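Local coordinates for UPF0303 protein YBR137W (Saccharomyces cerevisiae, PDB 4CLC), which is a cytoplasmic protein of uncertain function from the UPF0303 family, related in sequence to the haem-degrading protein HbpS, at residues F40-G43 / T44-N48. Residues are numbered along the deposited sequence; the frame is centred on the assembly and turned at random.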
loop_
_atom_site.group_PDB
_atom_site.type_symbol
_atom_site.label_atom_id
_atom_site.label_comp_id
_atom_site.label_asym_id
_atom_site.label_seq_id
_atom_site.Cartn_x
_atom_site.Cartn_y
_atom_site.Cartn_z
ATOM N N PHE D 40 -5.869 28.510 23.230
ATOM C CA PHE D 40 -4.991 28.237 24.350
ATOM C C PHE D 40 -5.729 28.461 25.669
ATOM O O PHE D 40 -5.559 27.711 26.641
ATOM C CB PHE D 40 -3.737 29.107 24.282
ATOM C CG PHE D 40 -2.770 28.841 25.399
ATOM C CD1 PHE D 40 -1.997 27.690 25.398
ATOM C CD2 PHE D 40 -2.653 29.729 26.465
ATOM C CE1 PHE D 40 -1.111 27.428 26.422
ATOM C CE2 PHE D 40 -1.780 29.472 27.495
ATOM C CZ PHE D 40 -0.996 28.320 27.474
ATOM N N ASP D 41 -6.542 29.511 25.695
ATOM C CA ASP D 41 -7.337 29.788 26.865
ATOM C C ASP D 41 -8.266 28.611 27.099
ATOM O O ASP D 41 -8.258 28.025 28.188
ATOM C CB ASP D 41 -8.102 31.105 26.713
ATOM C CG ASP D 41 -7.177 32.307 26.698
ATOM O OD1 ASP D 41 -6.064 32.189 27.271
ATOM O OD2 ASP D 41 -7.548 33.359 26.119
ATOM N N LEU D 42 -9.026 28.231 26.073
ATOM C CA LEU D 42 -9.975 27.130 26.208
ATOM C C LEU D 42 -9.311 25.830 26.660
ATOM O O LEU D 42 -9.836 25.134 27.521
ATOM C CB LEU D 42 -10.717 26.885 24.900
ATOM C CG LEU D 42 -11.523 25.585 24.924
ATOM C CD1 LEU D 42 -12.658 25.712 25.921
ATOM C CD2 LEU D 42 -12.047 25.249 23.550
ATOM N N GLY D 43 -8.155 25.511 26.096
ATOM C CA GLY D 43 -7.465 24.290 26.451
ATOM C C GLY D 43 -6.978 24.245 27.892
ATOM O O GLY D 43 -7.010 23.185 28.527
ATOM N N THR D 44 -6.501 25.373 28.415
ATOM C CA THR D 44 -5.948 25.362 29.768
ATOM C C THR D 44 -7.100 25.397 30.760
ATOM O O THR D 44 -7.045 24.784 31.824
ATOM C CB THR D 44 -4.944 26.533 30.029
ATOM O OG1 THR D 44 -5.524 27.789 29.666
ATOM C CG2 THR D 44 -3.683 26.334 29.223
ATOM N N TYR D 45 -8.161 26.085 30.367
ATOM C CA TYR D 45 -9.405 26.091 31.113
ATOM C C TYR D 45 -9.881 24.664 31.413
ATOM O O TYR D 45 -10.051 24.270 32.573
ATOM C CB TYR D 45 -10.453 26.850 30.308
ATOM C CG TYR D 45 -11.793 27.008 30.981
ATOM C CD1 TYR D 45 -11.939 27.818 32.097
ATOM C CD2 TYR D 45 -12.928 26.383 30.471
ATOM C CE1 TYR D 45 -13.172 27.990 32.701
ATOM C CE2 TYR D 45 -14.168 26.549 31.066
ATOM C CZ TYR D 45 -14.283 27.357 32.182
ATOM O OH TYR D 45 -15.507 27.525 32.789
ATOM N N ILE D 46 -10.061 23.890 30.350
ATOM C CA ILE D 46 -10.403 22.483 30.461
ATOM C C ILE D 46 -9.357 21.714 31.240
ATOM O O ILE D 46 -9.682 20.769 31.961
ATOM C CB ILE D 46 -10.553 21.839 29.068
ATOM C CG1 ILE D 46 -11.581 22.602 28.241
ATOM C CG2 ILE D 46 -10.913 20.367 29.178
ATOM C CD1 ILE D 46 -11.720 22.051 26.886
ATOM N N ARG D 47 -8.098 22.104 31.089
ATOM C CA ARG D 47 -7.036 21.348 31.726
ATOM C C ARG D 47 -7.194 21.515 33.216
ATOM O O ARG D 47 -7.067 20.553 33.975
ATOM C CB ARG D 47 -5.644 21.798 31.269
ATOM C CG ARG D 47 -4.512 20.937 31.853
ATOM C CD ARG D 47 -3.148 21.453 31.452
ATOM N NE ARG D 47 -2.084 20.676 32.067
ATOM C CZ ARG D 47 -1.600 20.932 33.271
ATOM N NH1 ARG D 47 -2.110 21.940 33.969
ATOM N NH2 ARG D 47 -0.627 20.189 33.785
ATOM N N ASN D 48 -7.494 22.742 33.622
ATOM C CA ASN D 48 -7.735 23.035 35.024
ATOM C C ASN D 48 -8.947 22.226 35.482
ATOM O O ASN D 48 -8.870 21.447 36.442
ATOM C CB ASN D 48 -7.959 24.536 35.234
ATOM C CG ASN D 48 -8.688 24.838 36.531
ATOM O OD1 ASN D 48 -9.818 25.346 36.525
ATOM N ND2 ASN D 48 -8.027 24.561 37.657
#
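Thr44 reaches back one turn along helix 36-53 to Phe40, and its side chain splits the work between a polar branch and a methyl. CB lies 3.6 Å from Phe40 O, already close over the preceding turn. From there OG1, set between the backbone N and the carbonyl carbon (chi1 52°), drops back to the carbonyl oxygens of the turn before: Phe40 O is 3.0 Å from OG1 and Asp41 O 3.1 Å. The other branch, CG2, stands over one face of the Phe40 ring in a CH-pi contact, 4.0 Å from the ring centroid and displaced toward the rim near CZ. Phe40 comes under that methyl because its CG is anti to the backbone N (chi1 -178°), which swings the ring forward along the helix. Phe72 of strand 70-75 touches both side chains, so this face of the helix packs on the sheet.

Phe40 O, the oxygen that OG1 approaches, also takes the backbone bond from Thr44 N at 3.1 Å. Tyr45 N donates to Asp41 O at 2.9 Å, and Ile46 N to Leu42 O almost straight, with an N-H...O angle of 177°. On another face, Leu42 CD1 meets Ile46 CD1 at 3.9 Å, and these two aliphatic chains pack against helix 153-168 and the sheet. Arg47 joins Phe40 and Thr44 at the chain of another protein: its NH2 is hydrogen-bonded to a polar side chain there, and a basic side chain of that same chain makes a cation-pi contact with the Phe40 ring.

The chemistry implies a helix packed on two sides: Leu42 and Ile46 supply an apolar one that joins the core, while Phe40, Thr44 and Arg47 form a mixed one, where the threonine hydroxyl turns back on the carbonyls of its own helix and leaves its methyl for the aromatic ring.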